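Local coordinates for protein 2-pyrone-4,6-dicarboxylic acid hydrolase, putative (Pseudomonas putida, PDB 2FFI) that probably hydrolyses the lactone ring of 2-pyrone-4,6-dicarboxylate, as a TIM-barrel member of the amidohydrolase family, at residues A[22-27]-A[35-40]; A[43-48]-A[235-240]; A[82-87]-A[105-110]; A[96-101]-A[136-141]; A[171-176]-A[202-207]. All blocks are in the same frame, centred on the assembly; numbering follows the deposited sequence.

How the contacts relate
All five contacts belong to one TIM-barrel domain. Contacts 1 and 2 lie about 13 Å apart, centre to centre, and touch where Y38 and A40 meet P238, T240 and W237. Contact 2 joins helix 42-51 to the loop after strand 231-234, so an early helix meets the loop after the last strand; contacts 3, 4 and 5 are nested inside the span it closes. Contacts 3 and 4 are about 9 Å apart, centre to centre, alternate along the chain and meet through neighbouring strands 108-110 and 139-142. Contact 5 lies about 33 Å from contact 4, centre to centre, across the chain's centre. A salt bridge from R203 to D236 connects contact 5 to contact 2.

Contact 1: residues A[22-27]-A[35-40]; sequences FSRGLN and APNYDA
F22 and Y38 both hold CG between the backbone N and the carbonyl carbon, with chi1 45° and 54°. For Y38 this turns the ring back to F22, although its CB starts out away from residues 22-27. The two rings meet obliquely, their planes 46° apart, and F22 CZ comes within 3.8 Å of Y38 CE1. Y38 OH passes the rim of the F22 ring on its way to E243, its hydrogen-bond partner. A40 CB sits almost centrally over one face of F22, a CH-pi contact 4.0 Å from the ring centroid. The backbones of F22 and A40 form an antiparallel hydrogen-bonded pair. A40 N gives to F22 O at 2.8 Å, and F22 N gives to A40 O at 3.0 Å.

Next to this bridge the chain enters helix 24-29. S23 is the N-cap, and its OG takes a weak bond from G25 N. D39 sends its carboxylate to the same helix start, with OD2 3.1 Å from R24 N. Its CB lies against R24 CB at 3.4 Å. With an alanine in place of D39, R24 N at the start of the helix would probably lose the carboxylate beside it. R24 is extended from CG to NE, and its NH1 makes a weak bond of 2.8 Å to N37 O. Further on, N27 CB rests on P36 CB at 3.8 Å. The whole is an excursion carrying the short helix 24-29, folded back by a single antiparallel bridge, between strand 15-16 and helix 42-51 of the TIM barrel.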
# COMPACT_ATOMS: atom_id res chain seq x y z
N PHE A 22 -0.38 15.33 2.06
CA PHE A 22 0.52 16.17 2.86
C PHE A 22 0.43 17.59 2.34
O PHE A 22 0.30 17.79 1.15
CB PHE A 22 1.97 15.63 2.79
CG PHE A 22 2.43 15.25 1.41
CD1 PHE A 22 2.94 16.21 0.54
CD2 PHE A 22 2.37 13.93 0.99
CE1 PHE A 22 3.39 15.85 -0.73
CE2 PHE A 22 2.82 13.56 -0.28
CZ PHE A 22 3.33 14.53 -1.13
N SER A 23 0.46 18.56 3.25
CA SER A 23 0.35 19.97 2.87
C SER A 23 1.69 20.67 2.64
O SER A 23 2.61 20.53 3.44
CB SER A 23 -0.46 20.72 3.93
OG SER A 23 -0.67 22.07 3.54
N ARG A 24 1.78 21.42 1.55
CA ARG A 24 2.99 22.15 1.19
C ARG A 24 3.28 23.23 2.25
O ARG A 24 4.43 23.54 2.54
CB ARG A 24 2.83 22.78 -0.21
CG ARG A 24 3.92 23.76 -0.64
CD ARG A 24 3.70 24.20 -2.10
NE ARG A 24 4.41 25.43 -2.44
CZ ARG A 24 5.73 25.59 -2.41
NH1 ARG A 24 6.51 24.59 -2.05
NH2 ARG A 24 6.27 26.76 -2.75
N GLY A 25 2.21 23.79 2.81
CA GLY A 25 2.37 24.80 3.84
C GLY A 25 2.93 24.16 5.11
O GLY A 25 3.67 24.81 5.86
N LEU A 26 2.57 22.90 5.34
CA LEU A 26 3.04 22.15 6.51
C LEU A 26 4.46 21.64 6.26
O LEU A 26 5.27 21.56 7.18
CB LEU A 26 2.10 20.97 6.81
CG LEU A 26 2.52 19.89 7.82
CD1 LEU A 26 2.95 20.52 9.15
CD2 LEU A 26 1.35 18.94 8.03
N ASN A 27 4.75 21.30 5.01
CA ASN A 27 6.07 20.81 4.63
C ASN A 27 7.06 21.99 4.60
O ASN A 27 8.26 21.78 4.49
CB ASN A 27 6.03 20.12 3.25
CG ASN A 27 5.04 18.95 3.19
OD1 ASN A 27 4.82 18.25 4.19
ND2 ASN A 27 4.46 18.72 2.01
N ALA A 35 11.54 14.90 -0.18
CA ALA A 35 10.71 14.95 -1.39
C ALA A 35 9.45 15.82 -1.22
O ALA A 35 8.35 15.45 -1.65
CB ALA A 35 10.32 13.53 -1.83
N PRO A 36 9.60 17.00 -0.59
CA PRO A 36 8.42 17.83 -0.41
C PRO A 36 8.46 19.13 -1.21
O PRO A 36 9.31 20.00 -0.97
CB PRO A 36 8.45 18.10 1.09
CG PRO A 36 9.92 18.38 1.29
CD PRO A 36 10.64 17.38 0.38
N ASN A 37 7.56 19.27 -2.16
CA ASN A 37 7.54 20.49 -2.96
C ASN A 37 6.13 20.96 -3.29
O ASN A 37 5.77 22.12 -3.05
CB ASN A 37 8.34 20.30 -4.24
CG ASN A 37 8.29 21.52 -5.12
OD1 ASN A 37 7.46 21.61 -6.02
ND2 ASN A 37 9.16 22.48 -4.85
N TYR A 38 5.34 20.06 -3.86
CA TYR A 38 3.96 20.39 -4.20
C TYR A 38 3.07 20.03 -3.02
O TYR A 38 3.53 19.47 -2.02
CB TYR A 38 3.52 19.62 -5.44
CG TYR A 38 3.74 18.14 -5.32
CD1 TYR A 38 2.77 17.33 -4.73
CD2 TYR A 38 4.91 17.56 -5.78
CE1 TYR A 38 2.98 15.96 -4.59
CE2 TYR A 38 5.14 16.19 -5.64
CZ TYR A 38 4.17 15.40 -5.05
OH TYR A 38 4.40 14.06 -4.90
N ASP A 39 1.80 20.37 -3.14
CA ASP A 39 0.84 20.13 -2.08
C ASP A 39 -0.16 19.05 -2.45
O ASP A 39 -0.72 19.06 -3.54
CB ASP A 39 0.13 21.44 -1.75
CG ASP A 39 -0.61 21.40 -0.43
OD1 ASP A 39 -1.04 22.47 0.05
OD2 ASP A 39 -0.76 20.29 0.11
N ALA A 40 -0.37 18.10 -1.54
CA ALA A 40 -1.31 16.99 -1.76
C ALA A 40 -2.36 16.98 -0.66
O ALA A 40 -2.49 16.01 0.08
CB ALA A 40 -0.55 15.66 -1.78

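Contact 2: residues A[43-48]-A[235-240]; sequences GDYLGQ and SDWPHT
Y45 and W237 hold the closest CA atoms of the two segments, 7.7 Å apart, so a helix and a loop meet through side chains without any backbone bond. In the TIM barrel this joins helix 42-51, which follows the first strand, to the loop after strand 231-234, the last strand in the chain. W237 holds CG anti to its backbone N (chi1 -176°) and thereby extends its indole to the helix. Y45 CB touches W237 CZ3 at 3.4 Å. Y45 CA lies over one face of the indole, near its rim. P238, which follows a cis peptide bond, puts CB over the centre of the opposite face. The Y45 ring is slid away from the six-membered ring of W237. Their planes are 28° apart and they barely overlap. S235 OG stands at the edge of the Y45 ring. Both S235 OG and Y45 OH are hydrogen-bonded to D16 OD1, so one carboxylate oxygen ties the polar groups of helix and loop together. S235 OG also takes a weak bond from W237 N. D44 CB lies 4.0 Å from W237 CH2, and the Q48 side chain crosses the indole with CG 4.1 Å from W237 NE1.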
# COMPACT_ATOMS: atom_id res chain seq x y z
N GLY A 43 -8.43 17.44 0.26
CA GLY A 43 -9.38 17.86 -0.75
C GLY A 43 -9.02 17.41 -2.16
O GLY A 43 -9.86 16.89 -2.90
N ASP A 44 -7.77 17.62 -2.55
CA ASP A 44 -7.40 17.22 -3.90
C ASP A 44 -7.60 15.73 -4.11
O ASP A 44 -8.18 15.32 -5.10
CB ASP A 44 -5.95 17.60 -4.20
CG ASP A 44 -5.74 19.10 -4.30
OD1 ASP A 44 -4.64 19.51 -4.75
OD2 ASP A 44 -6.66 19.88 -3.92
N TYR A 45 -7.11 14.93 -3.17
CA TYR A 45 -7.23 13.48 -3.26
C TYR A 45 -8.69 13.05 -3.32
O TYR A 45 -9.07 12.21 -4.13
CB TYR A 45 -6.56 12.83 -2.07
CG TYR A 45 -6.75 11.34 -2.04
CD1 TYR A 45 -6.36 10.56 -3.12
CD2 TYR A 45 -7.32 10.71 -0.94
CE1 TYR A 45 -6.53 9.18 -3.10
CE2 TYR A 45 -7.49 9.34 -0.91
CZ TYR A 45 -7.10 8.59 -1.98
OH TYR A 45 -7.26 7.24 -1.95
N LEU A 46 -9.50 13.62 -2.44
CA LEU A 46 -10.91 13.31 -2.39
C LEU A 46 -11.53 13.66 -3.73
O LEU A 46 -12.40 12.94 -4.22
CB LEU A 46 -11.56 14.08 -1.25
CG LEU A 46 -11.79 13.29 0.04
CD1 LEU A 46 -10.65 12.35 0.28
CD2 LEU A 46 -11.98 14.25 1.20
N GLY A 47 -11.08 14.76 -4.32
CA GLY A 47 -11.62 15.17 -5.62
C GLY A 47 -11.27 14.18 -6.71
O GLY A 47 -12.12 13.72 -7.47
N GLN A 48 -9.98 13.85 -6.80
CA GLN A 48 -9.49 12.90 -7.76
C GLN A 48 -10.19 11.57 -7.60
O GLN A 48 -10.36 10.84 -8.57
CB GLN A 48 -8.00 12.73 -7.57
CG GLN A 48 -7.22 13.94 -7.98
CD GLN A 48 -7.36 14.20 -9.47
OE1 GLN A 48 -8.01 15.16 -9.90
NE2 GLN A 48 -6.76 13.33 -10.28
N SER A 235 -3.79 3.53 -6.27
CA SER A 235 -3.49 4.58 -7.23
C SER A 235 -2.06 5.06 -6.99
O SER A 235 -1.34 5.42 -7.93
CB SER A 235 -4.47 5.74 -7.07
OG SER A 235 -4.39 6.31 -5.77
N ASP A 236 -1.66 5.08 -5.72
CA ASP A 236 -0.33 5.52 -5.33
C ASP A 236 -0.17 7.02 -5.47
O ASP A 236 0.95 7.54 -5.50
CB ASP A 236 0.74 4.82 -6.17
CG ASP A 236 2.11 4.95 -5.57
OD1 ASP A 236 3.11 4.82 -6.30
OD2 ASP A 236 2.17 5.18 -4.34
N TRP A 237 -1.30 7.71 -5.58
CA TRP A 237 -1.34 9.16 -5.72
C TRP A 237 -0.62 9.77 -4.51
O TRP A 237 -0.64 9.20 -3.43
CB TRP A 237 -2.80 9.61 -5.75
CG TRP A 237 -3.00 11.07 -5.99
CD1 TRP A 237 -3.09 11.69 -7.20
CD2 TRP A 237 -3.14 12.09 -5.00
NE1 TRP A 237 -3.29 13.03 -7.03
CE2 TRP A 237 -3.32 13.31 -5.69
CE3 TRP A 237 -3.13 12.10 -3.60
CZ2 TRP A 237 -3.50 14.53 -5.03
CZ3 TRP A 237 -3.31 13.32 -2.94
CH2 TRP A 237 -3.49 14.52 -3.66
N PRO A 238 0.01 10.95 -4.68
CA PRO A 238 0.07 11.74 -5.90
C PRO A 238 1.15 11.25 -6.87
O PRO A 238 1.56 11.98 -7.78
CB PRO A 238 0.36 13.12 -5.37
CG PRO A 238 1.29 12.84 -4.26
CD PRO A 238 0.66 11.66 -3.56
N HIS A 239 1.58 10.00 -6.68
CA HIS A 239 2.61 9.39 -7.52
C HIS A 239 3.90 10.20 -7.34
O HIS A 239 4.25 11.02 -8.18
CB HIS A 239 2.19 9.41 -8.99
CG HIS A 239 0.73 9.13 -9.21
ND1 HIS A 239 -0.22 10.13 -9.23
CD2 HIS A 239 0.05 7.97 -9.35
CE1 HIS A 239 -1.42 9.60 -9.38
NE2 HIS A 239 -1.28 8.29 -9.45
N THR A 240 4.62 9.96 -6.24
CA THR A 240 5.86 10.69 -5.97
C THR A 240 7.00 10.22 -6.89
O THR A 240 7.13 9.03 -7.16
CB THR A 240 6.29 10.59 -4.47
OG1 THR A 240 6.15 9.24 -4.02
CG2 THR A 240 5.44 11.52 -3.58

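Contact 3: residues A[82-87]-A[105-110]; sequences QLRGVV and GVRGVR. With PO4 (phosphate ion), chain C.
V87 and V109 form a single bridge, consistent with the beta-alpha-beta unit of a TIM barrel, in which helix 95-102 connects residues 82-87 to strand 108-110. V87 binds on both sides of V109. Its N gives to G108 O at 3.3 Å, and its O takes R110 N at 2.8 Å. Further back, the bond from R107 N to G85 O is weak. The two segments run 39° apart in direction. G105 has positive phi and is the C-prime residue of the Schellman motif that ends helix 95-102. R84 and R107 lie side by side and point the same way, with R84 CD near G105 O. Their guanidinium groups are stacked, with centres 4.6 Å apart and planes at 28°. R84 NH2 gives to L83 O at 3.1 Å, while R84 NE and NH1 make weak bonds to F277 O and G278 O. These carbonyls probably offset part of the paired charge. R110 leaves the strand as an extended chain. Its NH1 and NH2 both bind O1 of a phosphate ion, with NH2 to O1 at 2.7 Å. The ion is probably from the crystallisation liquor, and H167 also binds it. R110 NH1 has a second partner in D166. Around the bridge, V87 packs on L72 and L73 of helix 70-78 and on M101 of helix 95-102, and V109 bonds through its backbone to H139 and E141 of strand 139-142.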
# COMPACT_ATOMS: atom_id res chain seq x y z
N GLN A 82 -14.89 7.34 5.48
CA GLN A 82 -14.43 7.35 4.09
C GLN A 82 -13.01 6.84 3.86
O GLN A 82 -12.70 6.34 2.78
CB GLN A 82 -14.58 8.77 3.50
CG GLN A 82 -14.20 8.87 2.02
CD GLN A 82 -14.82 10.07 1.31
OE1 GLN A 82 -14.81 11.19 1.84
NE2 GLN A 82 -15.35 9.85 0.10
N LEU A 83 -12.15 6.95 4.86
CA LEU A 83 -10.77 6.52 4.70
C LEU A 83 -10.30 5.64 5.83
O LEU A 83 -10.92 5.61 6.90
CB LEU A 83 -9.86 7.74 4.63
CG LEU A 83 -10.15 8.75 3.52
CD1 LEU A 83 -9.29 9.99 3.69
CD2 LEU A 83 -9.91 8.07 2.17
N ARG A 84 -9.20 4.93 5.61
CA ARG A 84 -8.64 4.09 6.66
C ARG A 84 -7.18 4.43 6.89
O ARG A 84 -6.78 4.83 7.99
CB ARG A 84 -8.77 2.60 6.34
CG ARG A 84 -10.20 2.09 6.46
CD ARG A 84 -10.76 2.27 7.86
NE ARG A 84 -12.11 1.74 7.90
CZ ARG A 84 -13.20 2.49 8.01
NH1 ARG A 84 -14.40 1.91 8.02
NH2 ARG A 84 -13.09 3.80 8.13
N GLY A 85 -6.36 4.30 5.86
CA GLY A 85 -4.96 4.64 6.03
C GLY A 85 -4.11 3.83 7.01
O GLY A 85 -4.58 3.38 8.06
N VAL A 86 -2.83 3.68 6.65
CA VAL A 86 -1.84 2.96 7.43
C VAL A 86 -0.76 3.95 7.89
O VAL A 86 -0.52 4.95 7.22
CB VAL A 86 -1.17 1.85 6.58
CG1 VAL A 86 -2.22 1.15 5.73
CG2 VAL A 86 -0.08 2.42 5.73
N VAL A 87 -0.14 3.67 9.03
CA VAL A 87 0.89 4.56 9.57
C VAL A 87 2.28 3.92 9.71
O VAL A 87 2.49 2.75 9.35
CB VAL A 87 0.47 5.13 10.96
CG1 VAL A 87 -0.81 5.93 10.85
CG2 VAL A 87 0.29 3.99 11.96
N GLY A 105 -9.12 4.93 12.61
CA GLY A 105 -9.26 4.38 11.28
C GLY A 105 -8.02 3.73 10.68
O GLY A 105 -8.09 3.20 9.57
N VAL A 106 -6.89 3.74 11.39
CA VAL A 106 -5.71 3.09 10.82
C VAL A 106 -5.76 1.59 11.09
O VAL A 106 -6.02 1.14 12.22
CB VAL A 106 -4.39 3.72 11.33
CG1 VAL A 106 -4.64 4.44 12.60
CG2 VAL A 106 -3.31 2.66 11.48
N ARG A 107 -5.55 0.82 10.02
CA ARG A 107 -5.62 -0.62 10.11
C ARG A 107 -4.34 -1.40 9.80
O ARG A 107 -4.36 -2.62 9.61
CB ARG A 107 -6.74 -1.12 9.19
CG ARG A 107 -7.98 -1.65 9.90
CD ARG A 107 -8.67 -0.59 10.72
NE ARG A 107 -10.10 -0.77 10.64
CZ ARG A 107 -10.98 0.06 11.18
NH1 ARG A 107 -12.28 -0.17 11.04
NH2 ARG A 107 -10.56 1.11 11.87
N GLY A 108 -3.21 -0.70 9.73
CA GLY A 108 -1.97 -1.38 9.42
C GLY A 108 -0.77 -0.51 9.70
O GLY A 108 -0.93 0.66 10.03
N VAL A 109 0.42 -1.10 9.60
CA VAL A 109 1.67 -0.37 9.80
C VAL A 109 2.55 -0.69 8.61
O VAL A 109 2.56 -1.83 8.13
CB VAL A 109 2.44 -0.78 11.09
CG1 VAL A 109 1.64 -0.44 12.34
CG2 VAL A 109 2.74 -2.26 11.07
N ARG A 110 3.27 0.32 8.14
CA ARG A 110 4.17 0.16 7.00
C ARG A 110 5.59 0.39 7.49
O ARG A 110 5.91 1.43 8.06
CB ARG A 110 3.85 1.19 5.91
CG ARG A 110 4.45 0.86 4.53
CD ARG A 110 4.64 2.14 3.71
NE ARG A 110 4.68 1.92 2.26
CZ ARG A 110 4.80 2.90 1.36
NH1 ARG A 110 4.82 2.62 0.07
NH2 ARG A 110 4.91 4.17 1.75
P PO4 C . 5.12 5.00 -2.22
O1 PO4 C . 4.74 4.96 -0.78
O2 PO4 C . 6.59 4.91 -2.36
O3 PO4 C . 4.49 3.86 -2.92
O4 PO4 C . 4.65 6.28 -2.81

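Contact 4: residues A[96-101]-A[136-141]; sequences ATLAEM and QGWHVE
W138 meets L98 and M101 with the six-membered part of its indole. M101, a selenomethionine, comes in at the ring edge: its CB lies in the ring plane, 3.5 Å from W138 CH2. Its SE stays at the same edge, 5.3 Å from the ring centroid and 83° off the normal, a Met-aromatic contact. L98 crosses obliquely, with CG 4.0 Å from W138 CZ3. L98 O also nears the ring, 3.2 Å from W138 CZ2. Q136 OE1 approaches A99 CA at 3.3 Å. Q136 CG, anti to its backbone N (chi1 -153°), lies over one face of the W138 ring; a bend at chi2 turns the amide to A99. In the barrel, these residues join two neighbouring outer helices, 95-102 and 127-136, just where the second one leads into strand 139-142. An alanine in place of W138 would probably open a gap between these helices and leave L98 CG and M101 CB without the indole they touch. The turn before W138 probably sets its position. G137 has positive phi and ends helix 127-136 in a Schellman motif. The indole also leans on I133 of that helix and on A102. Beyond it, strand residue V140 packs on I133 and I163.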
# COMPACT_ATOMS: atom_id res chain seq x y z
N ALA A 96 -1.63 1.44 23.99
CA ALA A 96 -2.52 2.57 24.16
C ALA A 96 -2.63 3.40 22.88
O ALA A 96 -3.74 3.67 22.41
CB ALA A 96 -2.06 3.44 25.32
N THR A 97 -1.51 3.82 22.29
CA THR A 97 -1.62 4.64 21.10
C THR A 97 -2.12 3.87 19.88
O THR A 97 -2.79 4.45 19.03
CB THR A 97 -0.29 5.37 20.75
OG1 THR A 97 0.65 4.45 20.19
CG2 THR A 97 0.29 6.01 21.99
N LEU A 98 -1.82 2.57 19.79
CA LEU A 98 -2.28 1.77 18.66
C LEU A 98 -3.81 1.65 18.66
O LEU A 98 -4.45 1.71 17.61
CB LEU A 98 -1.67 0.36 18.68
CG LEU A 98 -0.20 0.18 18.27
CD1 LEU A 98 0.68 0.95 19.22
CD2 LEU A 98 0.17 -1.30 18.29
N ALA A 99 -4.39 1.49 19.84
CA ALA A 99 -5.83 1.37 19.97
C ALA A 99 -6.46 2.67 19.53
O ALA A 99 -7.37 2.66 18.71
CB ALA A 99 -6.19 1.07 21.40
N GLU A 100 -5.97 3.77 20.09
CA GLU A 100 -6.50 5.10 19.75
C GLU A 100 -6.36 5.40 18.27
O GLU A 100 -7.11 6.21 17.73
CB GLU A 100 -5.80 6.18 20.58
CG GLU A 100 -6.35 7.59 20.34
CD GLU A 100 -6.19 8.49 21.56
OE1 GLU A 100 -5.06 8.53 22.12
OE2 GLU A 100 -7.19 9.16 21.96
N MSE A 101 -5.41 4.75 17.59
CA MSE A 101 -5.24 4.97 16.18
C MSE A 101 -6.27 4.15 15.42
O MSE A 101 -6.92 4.65 14.50
CB MSE A 101 -3.83 4.58 15.73
CG MSE A 101 -2.76 5.61 16.08
SE MSE A 101 -0.98 5.03 15.54
CE MSE A 101 -0.01 6.66 15.97
N GLN A 136 -3.38 -6.02 17.96
CA GLN A 136 -4.37 -5.06 17.45
C GLN A 136 -5.00 -5.60 16.17
O GLN A 136 -6.03 -5.10 15.73
CB GLN A 136 -3.72 -3.70 17.16
CG GLN A 136 -4.70 -2.54 17.27
CD GLN A 136 -5.21 -2.36 18.68
OE1 GLN A 136 -6.22 -1.69 18.90
NE2 GLN A 136 -4.51 -2.94 19.65
N GLY A 137 -4.39 -6.62 15.59
CA GLY A 137 -4.93 -7.20 14.38
C GLY A 137 -4.48 -6.50 13.12
O GLY A 137 -4.86 -6.91 12.03
N TRP A 138 -3.68 -5.45 13.28
CA TRP A 138 -3.15 -4.66 12.17
C TRP A 138 -2.25 -5.46 11.25
O TRP A 138 -1.54 -6.35 11.69
CB TRP A 138 -2.36 -3.45 12.70
CG TRP A 138 -3.21 -2.35 13.21
CD1 TRP A 138 -4.57 -2.31 13.25
CD2 TRP A 138 -2.75 -1.09 13.72
NE1 TRP A 138 -5.00 -1.09 13.74
CE2 TRP A 138 -3.91 -0.32 14.04
CE3 TRP A 138 -1.49 -0.53 13.94
CZ2 TRP A 138 -3.83 0.97 14.56
CZ3 TRP A 138 -1.42 0.76 14.47
CH2 TRP A 138 -2.59 1.49 14.77
N HIS A 139 -2.26 -5.14 9.96
CA HIS A 139 -1.40 -5.86 9.04
C HIS A 139 -0.10 -5.08 8.88
O HIS A 139 -0.01 -3.93 9.32
CB HIS A 139 -2.07 -6.05 7.68
CG HIS A 139 -2.46 -4.77 7.01
ND1 HIS A 139 -3.57 -4.03 7.38
CD2 HIS A 139 -1.90 -4.10 5.98
CE1 HIS A 139 -3.67 -2.97 6.60
NE2 HIS A 139 -2.66 -2.99 5.74
N VAL A 140 0.89 -5.72 8.27
CA VAL A 140 2.19 -5.10 8.05
C VAL A 140 2.45 -4.95 6.55
O VAL A 140 2.47 -5.93 5.81
CB VAL A 140 3.34 -5.92 8.69
CG1 VAL A 140 3.14 -7.40 8.42
CG2 VAL A 140 4.69 -5.47 8.12
N GLU A 141 2.65 -3.70 6.13
CA GLU A 141 2.90 -3.38 4.73
C GLU A 141 4.38 -3.38 4.39
O GLU A 141 5.18 -2.77 5.08
CB GLU A 141 2.31 -2.01 4.38
CG GLU A 141 1.65 -1.97 3.02
CD GLU A 141 1.34 -0.56 2.59
OE1 GLU A 141 1.02 0.27 3.47
OE2 GLU A 141 1.41 -0.26 1.38

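Contact 5: residues A[171-176]-A[202-207]; sequences PDARRG and YRLQGS
L204 is the first residue along 202-207 to meet 171-176, where it touches P171 and A173, after R203, which turns to D236 and T240 O. L204 holds CG anti to its carbonyl carbon (chi1 -78°), which brings CD1 obliquely across P171. Its CD1 reaches P171 CD at 4.0 Å, and its CB rests on A173 CB at 3.4 Å. L204 O takes the one hydrogen bond between the segments, from A173 N at 3.0 Å. The N-H points at the oxygen with an angle of 149°, and the donor lies 15° from the carbonyl plane. The small apolar cluster is backed by helix 208-225, where F214 meets P171 and A173, and N211 meets A173 and L204.

Q205 comes next, at the exposed side. Its CB lies 3.8 Å from D172 OD1. Its carbonyl O sits over one face of the R174 guanidinium, 2.8 Å from NH2, but the angle is too poor for a hydrogen bond. The guanidinium is held by D172 instead, in a salt bridge of 2.9 Å from R174 NH1 to D172 OD1. Both segments are loops that follow neighbouring barrel strands, 163-165 and 194-199, so the contact ties two adjacent loops at the C-terminal end of the TIM barrel. At G206 a CB would come tight against A173 CB. G206 O accepts from N211 ND2. S207 closes the segment as the N-cap of helix 208-225, with its OG capping a backbone N and hydrogen-bonded to E210 as well.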
# COMPACT_ATOMS: atom_id res chain seq x y z
N PRO A 171 9.05 -5.69 -8.49
CA PRO A 171 9.96 -6.53 -9.25
C PRO A 171 10.51 -5.69 -10.40
O PRO A 171 10.22 -4.49 -10.49
CB PRO A 171 9.06 -7.66 -9.74
CG PRO A 171 7.80 -6.92 -10.05
CD PRO A 171 7.65 -5.98 -8.86
N ASP A 172 11.28 -6.33 -11.28
CA ASP A 172 11.89 -5.67 -12.43
C ASP A 172 11.10 -6.00 -13.70
O ASP A 172 11.19 -7.11 -14.21
CB ASP A 172 13.33 -6.18 -12.61
CG ASP A 172 14.35 -5.05 -12.74
OD1 ASP A 172 14.21 -4.21 -13.66
OD2 ASP A 172 15.30 -5.03 -11.91
N ALA A 173 10.33 -5.04 -14.22
CA ALA A 173 9.52 -5.26 -15.43
C ALA A 173 10.32 -5.85 -16.59
O ALA A 173 9.78 -6.61 -17.39
CB ALA A 173 8.88 -3.96 -15.87
N ARG A 174 11.59 -5.49 -16.68
CA ARG A 174 12.43 -6.02 -17.75
C ARG A 174 13.30 -7.15 -17.22
O ARG A 174 14.53 -7.06 -17.25
CB ARG A 174 13.29 -4.90 -18.34
CG ARG A 174 13.85 -3.89 -17.33
CD ARG A 174 14.83 -2.99 -18.04
NE ARG A 174 15.16 -1.75 -17.33
CZ ARG A 174 15.69 -1.69 -16.12
NH1 ARG A 174 15.96 -2.79 -15.44
NH2 ARG A 174 15.96 -0.50 -15.58
N ARG A 175 12.67 -8.21 -16.72
CA ARG A 175 13.40 -9.35 -16.15
C ARG A 175 12.61 -10.65 -16.18
O ARG A 175 13.19 -11.73 -16.04
CB ARG A 175 13.80 -9.03 -14.72
CG ARG A 175 15.20 -8.45 -14.57
CD ARG A 175 16.24 -9.54 -14.85
NE ARG A 175 16.13 -10.65 -13.90
CZ ARG A 175 16.19 -11.94 -14.24
NH1 ARG A 175 16.35 -12.29 -15.50
NH2 ARG A 175 16.08 -12.87 -13.30
N GLY A 176 11.30 -10.55 -16.35
CA GLY A 176 10.48 -11.75 -16.39
C GLY A 176 9.88 -12.14 -15.06
O GLY A 176 10.11 -11.49 -14.04
N TYR A 202 4.19 2.11 -12.93
CA TYR A 202 5.22 3.02 -13.44
C TYR A 202 6.49 3.02 -12.59
O TYR A 202 7.37 3.85 -12.79
CB TYR A 202 4.68 4.44 -13.53
CG TYR A 202 4.05 4.92 -12.26
CD1 TYR A 202 2.68 4.81 -12.06
CD2 TYR A 202 4.83 5.49 -11.25
CE1 TYR A 202 2.08 5.28 -10.90
CE2 TYR A 202 4.25 5.96 -10.08
CZ TYR A 202 2.87 5.85 -9.91
OH TYR A 202 2.27 6.32 -8.76
N ARG A 203 6.58 2.08 -11.65
CA ARG A 203 7.74 1.97 -10.78
C ARG A 203 8.60 0.75 -11.11
O ARG A 203 9.67 0.56 -10.54
CB ARG A 203 7.29 1.90 -9.32
CG ARG A 203 6.75 3.20 -8.79
CD ARG A 203 6.36 3.09 -7.33
NE ARG A 203 5.70 4.30 -6.84
CZ ARG A 203 6.32 5.45 -6.58
NH1 ARG A 203 5.63 6.49 -6.14
NH2 ARG A 203 7.63 5.56 -6.76
N LEU A 204 8.13 -0.07 -12.04
CA LEU A 204 8.84 -1.28 -12.42
C LEU A 204 10.15 -1.11 -13.18
O LEU A 204 10.56 -2.02 -13.90
CB LEU A 204 7.89 -2.20 -13.19
CG LEU A 204 6.88 -3.00 -12.34
CD1 LEU A 204 6.98 -2.58 -10.86
CD2 LEU A 204 5.46 -2.80 -12.87
N GLN A 205 10.82 0.03 -13.01
CA GLN A 205 12.11 0.29 -13.66
C GLN A 205 12.11 0.09 -15.16
O GLN A 205 13.16 -0.17 -15.75
CB GLN A 205 13.20 -0.60 -13.08
CG GLN A 205 14.12 0.09 -12.10
CD GLN A 205 13.35 0.63 -10.92
OE1 GLN A 205 12.94 1.80 -10.91
NE2 GLN A 205 13.15 -0.22 -9.92
N GLY A 206 10.96 0.21 -15.79
CA GLY A 206 10.93 0.02 -17.23
C GLY A 206 10.20 1.10 -17.97
O GLY A 206 9.87 2.16 -17.41
N SER A 207 9.95 0.84 -19.25
CA SER A 207 9.24 1.77 -20.12
C SER A 207 7.75 1.57 -19.88
O SER A 207 7.30 0.45 -19.65
CB SER A 207 9.58 1.48 -21.58
OG SER A 207 9.17 0.17 -21.90